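Local coordinates for protein putative L-alanine-DL-glutamate epimerase (Burkholderia xenovorans, PDB 3GO2) that is a magnesium-binding member of the mandelate racemase/muconate lactonizing enzyme family and probably acts as a racemase or epimerase, at residues G146-R149 with T150-A154; R234-A237 with D238-L241; D347-A350 with W351-E354. All coordinates share one frame; numbering follows the deposited sequence.

Contact 1: G146-R149 with T150-A154; sequences GVKR and TAEEA
Thr150 turns its hydroxyl back onto Gly146, one turn earlier in helix 144-156. Its OG1 lies beside its own backbone N (chi1 -54°) and donates to Gly146 O at 2.8 Å, a familiar use of threonine in helices. The backbone Thr150 N gives the same oxygen a helical bond of 2.9 Å. The two donors reach it from opposite faces of the carbonyl plane. Ala151, Glu152 and Glu153 continue the i to i+4 bonding. The tight side is formed by Thr150, Val147 and Ala151, all buried. Val147 and Ala151 pack on Leu206 of helix 193-210, and Ala151 also on Ile162 of strand 161-168 in the barrel domain. The other side is looser. Lys148 runs fully extended past Glu152, its CE 3.4 Å from Glu152 OE2. Its NZ stays 4.5 Å from that oxygen, too far for a salt bridge, and pairs instead with Asp208. A water joins Glu153 OE1 to Arg149 O, the latter bond weak. The buried hydroxyl is thus satisfied within the helix, whereas Lys148 and Glu153 use their charges to tie it to helix 193-210 and, through Arg130, to helix 128-132.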
loop_
_atom_site.group_PDB
_atom_site.type_symbol
_atom_site.label_atom_id
_atom_site.label_comp_id
_atom_site.label_asym_id
_atom_site.label_seq_id
_atom_site.Cartn_x
_atom_site.Cartn_y
_atom_site.Cartn_z
ATOM N N GLY A 146 25.290 37.538 -23.453
ATOM C CA GLY A 146 26.410 36.680 -23.062
ATOM C C GLY A 146 25.993 35.231 -22.867
ATOM O O GLY A 146 26.698 34.294 -23.278
ATOM N N VAL A 147 24.820 35.057 -22.265
ATOM C CA VAL A 147 24.209 33.728 -22.121
ATOM C C VAL A 147 24.054 33.091 -23.497
ATOM O O VAL A 147 24.471 31.954 -23.718
ATOM C CB VAL A 147 22.860 33.822 -21.368
ATOM C CG1 VAL A 147 22.092 32.507 -21.404
ATOM C CG2 VAL A 147 23.101 34.252 -19.922
ATOM N N LYS A 148 23.488 33.837 -24.445
ATOM C CA LYS A 148 23.302 33.349 -25.798
ATOM C C LYS A 148 24.644 32.975 -26.423
ATOM O O LYS A 148 24.791 31.906 -26.995
ATOM C CB LYS A 148 22.599 34.393 -26.665
ATOM C CG LYS A 148 22.388 33.946 -28.089
ATOM C CD LYS A 148 21.685 35.012 -28.882
ATOM C CE LYS A 148 21.572 34.642 -30.363
ATOM N NZ LYS A 148 20.563 35.486 -31.070
ATOM N N ARG A 149 25.623 33.858 -26.307
ATOM C CA ARG A 149 26.923 33.601 -26.924
ATOM C C ARG A 149 27.620 32.387 -26.360
ATOM O O ARG A 149 28.326 31.715 -27.080
ATOM C CB ARG A 149 27.832 34.803 -26.783
ATOM C CG ARG A 149 27.412 35.955 -27.669
ATOM C CD ARG A 149 28.519 37.001 -27.716
ATOM N NE ARG A 149 28.953 37.472 -26.399
ATOM C CZ ARG A 149 28.465 38.531 -25.770
ATOM N NH1 ARG A 149 28.943 38.868 -24.576
ATOM N NH2 ARG A 149 27.499 39.264 -26.319
ATOM N N THR A 150 27.429 32.131 -25.063
ATOM C CA THR A 150 28.025 30.953 -24.439
ATOM C C THR A 150 27.441 29.666 -25.025
ATOM O O THR A 150 28.177 28.712 -25.281
ATOM C CB THR A 150 27.854 30.969 -22.910
ATOM O OG1 THR A 150 28.348 32.191 -22.360
ATOM C CG2 THR A 150 28.607 29.833 -22.277
ATOM N N ALA A 151 26.120 29.626 -25.227
ATOM C CA ALA A 151 25.481 28.473 -25.861
ATOM C C ALA A 151 25.947 28.322 -27.308
ATOM O O ALA A 151 26.177 27.208 -27.765
ATOM C CB ALA A 151 23.978 28.594 -25.807
ATOM N N GLU A 152 26.096 29.436 -28.022
ATOM C CA GLU A 152 26.688 29.387 -29.389
ATOM C C GLU A 152 28.094 28.777 -29.391
ATOM O O GLU A 152 28.448 28.021 -30.294
ATOM C CB GLU A 152 26.739 30.779 -30.023
ATOM C CG GLU A 152 25.366 31.412 -30.295
ATOM C CD GLU A 152 25.423 32.840 -30.859
ATOM O OE1 GLU A 152 26.384 33.602 -30.571
ATOM O OE2 GLU A 152 24.455 33.189 -31.572
ATOM N N GLU A 153 28.912 29.147 -28.416
ATOM C CA GLU A 153 30.254 28.598 -28.297
ATOM C C GLU A 153 30.208 27.074 -28.054
ATOM O O GLU A 153 30.959 26.309 -28.669
ATOM C CB GLU A 153 31.044 29.332 -27.204
ATOM C CG GLU A 153 32.411 28.778 -27.002
ATOM C CD GLU A 153 33.184 29.458 -25.919
ATOM O OE1 GLU A 153 32.967 30.658 -25.639
ATOM O OE2 GLU A 153 34.049 28.764 -25.370
ATOM N N ALA A 154 29.293 26.624 -27.189
ATOM C CA ALA A 154 29.137 25.209 -26.939
ATOM C C ALA A 154 28.762 24.500 -28.226
ATOM O O ALA A 154 29.278 23.446 -28.516
ATOM C CB ALA A 154 28.055 24.951 -25.839
HETATM O O HOH W 1 31.112 33.026 -25.778
#

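Contact 2: R234-A237 with D238-L241; sequences RELA and DFDL
Leu236 to Phe239 form a type I beta turn, closed by a hydrogen bond of 3.1 Å from Phe239 N to Leu236 O. The N-H points fairly straight at the oxygen (160°). The turn follows helix 226-235, and Leu236 is the first residue to leave helical backbone angles. Leu236 O also accepts from His263 NE2.

The side chains at the two ends of the turn, Leu236 and Phe239, touch. Leu236 CG lies beside the backbone N (chi1 -56°), and its CD2 branch reaches the CD2-CE2 side of the Phe239 ring, 3.6 Å from Phe239 CE2. The methyl approaches the ring obliquely. Its other branch, CD1, lies 4.4 Å from Leu241 CD1, a looser contact. Both Leu236 and Phe239 rest on Leu203 of helix 193-210. Leu236 also touches Leu218 and Leu241 touches Ile216, both on strand 215-219. Ala237 and Asp238 form the exposed corner of the turn. A water donates to Ala237 O and to Phe239 O, at 2.8 Å from each.

This is an alpha-to-beta connection of the barrel domain, leading into strand 243-245. Its chemistry is divided: apolar groups fasten the turn to the neighbouring helix and strand, while a water bridges two of its backbone carbonyls.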
loop_
_atom_site.group_PDB
_atom_site.type_symbol
_atom_site.label_atom_id
_atom_site.label_comp_id
_atom_site.label_asym_id
_atom_site.label_seq_id
_atom_site.Cartn_x
_atom_site.Cartn_y
_atom_site.Cartn_z
ATOM N N ARG A 234 5.510 23.927 -14.616
ATOM C CA ARG A 234 4.373 24.491 -15.357
ATOM C C ARG A 234 4.767 25.674 -16.222
ATOM O O ARG A 234 4.316 25.792 -17.378
ATOM C CB ARG A 234 3.281 24.942 -14.400
ATOM C CG ARG A 234 2.598 23.841 -13.691
ATOM C CD ARG A 234 1.837 24.368 -12.487
ATOM N NE ARG A 234 1.382 23.243 -11.698
ATOM C CZ ARG A 234 1.177 23.241 -10.371
ATOM N NH1 ARG A 234 1.382 24.331 -9.641
ATOM N NH2 ARG A 234 0.799 22.104 -9.785
ATOM N N GLU A 235 5.567 26.579 -15.675
ATOM C CA GLU A 235 6.086 27.694 -16.451
ATOM C C GLU A 235 6.831 27.214 -17.701
ATOM O O GLU A 235 6.691 27.796 -18.793
ATOM C CB GLU A 235 7.009 28.547 -15.592
ATOM C CG GLU A 235 7.714 29.683 -16.341
ATOM C CD GLU A 235 6.791 30.821 -16.771
ATOM O OE1 GLU A 235 5.890 31.178 -16.002
ATOM O OE2 GLU A 235 7.001 31.383 -17.871
ATOM N N LEU A 236 7.632 26.174 -17.535
ATOM C CA LEU A 236 8.533 25.690 -18.586
ATOM C C LEU A 236 7.984 24.481 -19.304
ATOM O O LEU A 236 8.729 23.687 -19.881
ATOM C CB LEU A 236 9.898 25.365 -17.979
ATOM C CG LEU A 236 10.576 26.500 -17.228
ATOM C CD1 LEU A 236 11.875 26.007 -16.609
ATOM C CD2 LEU A 236 10.799 27.740 -18.138
ATOM N N ALA A 237 6.673 24.326 -19.297
ATOM C CA ALA A 237 6.058 23.103 -19.781
ATOM C C ALA A 237 6.352 22.844 -21.258
ATOM O O ALA A 237 6.455 21.680 -21.687
ATOM C CB ALA A 237 4.556 23.161 -19.559
ATOM N N ASP A 238 6.493 23.921 -22.027
ATOM C CA ASP A 238 6.688 23.821 -23.481
ATOM C C ASP A 238 8.153 23.911 -23.917
ATOM O O ASP A 238 8.462 23.929 -25.121
ATOM C CB ASP A 238 5.877 24.922 -24.163
ATOM C CG ASP A 238 4.388 24.680 -24.074
ATOM O OD1 ASP A 238 3.627 25.660 -24.202
ATOM O OD2 ASP A 238 3.970 23.520 -23.873
ATOM N N PHE A 239 9.064 23.992 -22.965
ATOM C CA PHE A 239 10.483 24.008 -23.288
ATOM C C PHE A 239 10.997 22.615 -23.550
ATOM O O PHE A 239 10.540 21.651 -22.936
ATOM C CB PHE A 239 11.266 24.565 -22.121
ATOM C CG PHE A 239 11.455 26.004 -22.177
ATOM C CD1 PHE A 239 12.589 26.531 -22.768
ATOM C CD2 PHE A 239 10.499 26.850 -21.640
ATOM C CE1 PHE A 239 12.773 27.886 -22.819
ATOM C CE2 PHE A 239 10.672 28.208 -21.679
ATOM C CZ PHE A 239 11.807 28.732 -22.262
ATOM N N ASP A 240 11.960 22.489 -24.447
ATOM C CA ASP A 240 12.610 21.209 -24.642
ATOM C C ASP A 240 13.792 21.077 -23.677
ATOM O O ASP A 240 14.816 21.713 -23.879
ATOM C CB ASP A 240 13.097 21.096 -26.081
ATOM C CG ASP A 240 13.813 19.797 -26.364
ATOM O OD1 ASP A 240 13.506 18.770 -25.721
ATOM O OD2 ASP A 240 14.670 19.814 -27.278
ATOM N N LEU A 241 13.628 20.306 -22.598
ATOM C CA LEU A 241 14.711 20.114 -21.622
ATOM C C LEU A 241 15.114 18.647 -21.511
ATOM O O LEU A 241 14.272 17.762 -21.334
ATOM C CB LEU A 241 14.304 20.619 -20.232
ATOM C CG LEU A 241 13.915 22.100 -20.169
ATOM C CD1 LEU A 241 13.264 22.504 -18.852
ATOM C CD2 LEU A 241 15.163 22.938 -20.423
HETATM O O HOH W 2 8.153 20.246 -23.329
#

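Contact 3: D347-A350 with W351-E354; sequences DRLA and WEDE
The indole of Trp351 carries Leu349 on one face. Leu349 CB stands over the six-membered ring, 4.3 Å from its centroid and 7° off the normal, a CH-pi contact. The two residues belong to a type I beta turn from Leu349 to Glu352, which follows strand 342-344 of the barrel domain and leads into a short, weakly bonded helical turn. Leu349 CD1 reaches Trp351 CZ2 at 3.9 Å. Trp351 CG sits between the backbone N and the carbonyl carbon, which folds the indole back so that one face meets Leu349. The ring also stacks with His387, and its NE1 bonds to Asp14 O.

The second flat group is the guanidinium of Arg348. Glu352 OE2 lies at its edge, near its plane, and the two side chains form a salt bridge. The carboxylate is turned 75° against the guanidinium, and NH1 meets OE2 from above the carboxylate plane. Arg348 bends at chi2 and chi3, which folds its head back toward Glu352. The pair is anchored further: Arg348 NH2 bonds to Asp345 O and NH1 to Tyr321 O, while Glu352 OE2 accepts from His323 N. Leu349 and Arg348 both touch Tyr20 of strand 19-27, and Glu352 OE1 bonds to Tyr20 OH.

Glu352 N closes the turn on Leu349 O at 3.1 Å. A water accepts from Leu349 N at 2.7 Å and donates weakly to Glu352 OE1. The salt bridge runs from Arg348 NH1 to Glu352 OE2, 3.1 Å long with an N-H...O angle of 155°.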
loop_
_atom_site.group_PDB
_atom_site.type_symbol
_atom_site.label_atom_id
_atom_site.label_comp_id
_atom_site.label_asym_id
_atom_site.label_seq_id
_atom_site.Cartn_x
_atom_site.Cartn_y
_atom_site.Cartn_z
ATOM N N ASP A 347 34.866 24.795 -18.776
ATOM C CA ASP A 347 35.580 25.968 -18.253
ATOM C C ASP A 347 36.603 25.497 -17.218
ATOM O O ASP A 347 36.236 24.893 -16.195
ATOM C CB ASP A 347 34.625 26.980 -17.631
ATOM C CG ASP A 347 33.597 27.520 -18.622
ATOM O OD1 ASP A 347 34.003 28.275 -19.539
ATOM O OD2 ASP A 347 32.390 27.175 -18.473
ATOM N N ARG A 348 37.887 25.771 -17.492
ATOM C CA ARG A 348 38.965 25.328 -16.609
ATOM C C ARG A 348 39.780 26.504 -16.109
ATOM O O ARG A 348 39.916 27.538 -16.778
ATOM C CB ARG A 348 39.915 24.338 -17.290
ATOM C CG ARG A 348 39.291 23.138 -18.012
ATOM C CD ARG A 348 38.269 22.389 -17.180
ATOM N NE ARG A 348 38.815 21.825 -15.957
ATOM C CZ ARG A 348 38.143 20.971 -15.176
ATOM N NH1 ARG A 348 38.677 20.492 -14.073
ATOM N NH2 ARG A 348 36.916 20.589 -15.506
ATOM N N LEU A 349 40.333 26.325 -14.926
ATOM C CA LEU A 349 41.290 27.268 -14.368
ATOM C C LEU A 349 42.538 27.383 -15.244
ATOM O O LEU A 349 42.986 26.425 -15.871
ATOM C CB LEU A 349 41.741 26.808 -12.990
ATOM C CG LEU A 349 40.669 26.630 -11.922
ATOM C CD1 LEU A 349 41.258 25.954 -10.689
ATOM C CD2 LEU A 349 40.021 27.941 -11.542
ATOM N N ALA A 350 43.132 28.571 -15.232
ATOM C CA ALA A 350 44.314 28.825 -16.045
ATOM C C ALA A 350 45.497 27.921 -15.680
ATOM O O ALA A 350 46.330 27.609 -16.535
ATOM C CB ALA A 350 44.698 30.295 -15.935
ATOM N N TRP A 351 45.559 27.484 -14.431
ATOM C CA TRP A 351 46.627 26.590 -13.970
ATOM C C TRP A 351 46.219 25.113 -13.845
ATOM O O TRP A 351 46.967 24.290 -13.323
ATOM C CB TRP A 351 47.217 27.104 -12.653
ATOM C CG TRP A 351 46.280 27.141 -11.498
ATOM C CD1 TRP A 351 46.107 26.159 -10.565
ATOM C CD2 TRP A 351 45.381 28.199 -11.136
ATOM N NE1 TRP A 351 45.202 26.553 -9.631
ATOM C CE2 TRP A 351 44.719 27.791 -9.957
ATOM C CE3 TRP A 351 45.070 29.448 -11.688
ATOM C CZ2 TRP A 351 43.756 28.571 -9.327
ATOM C CZ3 TRP A 351 44.109 30.241 -11.049
ATOM C CH2 TRP A 351 43.466 29.794 -9.881
ATOM N N GLU A 352 45.032 24.760 -14.338
ATOM C CA GLU A 352 44.553 23.391 -14.156
ATOM C C GLU A 352 45.534 22.355 -14.708
ATOM O O GLU A 352 45.816 21.344 -14.057
ATOM C CB GLU A 352 43.200 23.211 -14.840
ATOM C CG GLU A 352 42.542 21.835 -14.673
ATOM C CD GLU A 352 41.900 21.635 -13.324
ATOM O OE1 GLU A 352 41.741 22.633 -12.576
ATOM O OE2 GLU A 352 41.539 20.464 -13.019
ATOM N N ASP A 353 46.042 22.575 -15.917
ATOM C CA ASP A 353 46.846 21.535 -16.545
ATOM C C ASP A 353 48.205 21.358 -15.833
ATOM O O ASP A 353 48.762 20.264 -15.881
ATOM C CB ASP A 353 47.015 21.778 -18.050
ATOM C CG ASP A 353 45.711 21.570 -18.844
ATOM O OD1 ASP A 353 44.644 21.180 -18.271
ATOM O OD2 ASP A 353 45.748 21.805 -20.069
ATOM N N GLU A 354 48.694 22.404 -15.169
ATOM C CA GLU A 354 49.905 22.332 -14.340
ATOM C C GLU A 354 49.768 21.312 -13.211
ATOM O O GLU A 354 50.749 20.698 -12.813
ATOM C CB GLU A 354 50.204 23.735 -13.741
ATOM C CG GLU A 354 51.550 23.917 -13.019
ATOM C CD GLU A 354 51.618 25.209 -12.166
ATOM O OE1 GLU A 354 50.776 26.118 -12.349
ATOM O OE2 GLU A 354 52.516 25.309 -11.290
HETATM O O HOH W 3 39.776 23.811 -13.963
HETATM O O HOH W 4 48.215 25.068 -16.665
#

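Overall arrangement
From the N terminus the three contacts follow in series; none nests in or crosses another. Contact 1 closes no loop and lies wholly within helix 144-156. Contact 2 turns the chain between helix 226-235 and strand 243-245. Contact 3 turns it between strand 342-344 and helix 352-355. Contacts 1 and 2 both lean on helix 193-210, yet their centres are about 20 Å apart. Arg130 links contacts 1 and 3, pairing with Glu153 and with Asp347. Within the segments of contact 2, Asp240 makes a salt bridge to Arg193 of another subunit, and Arg234 packs on Pro262 of a different one. Contact 3, about 35 Å from contact 2 between centres, joins barrel and N-terminal domain.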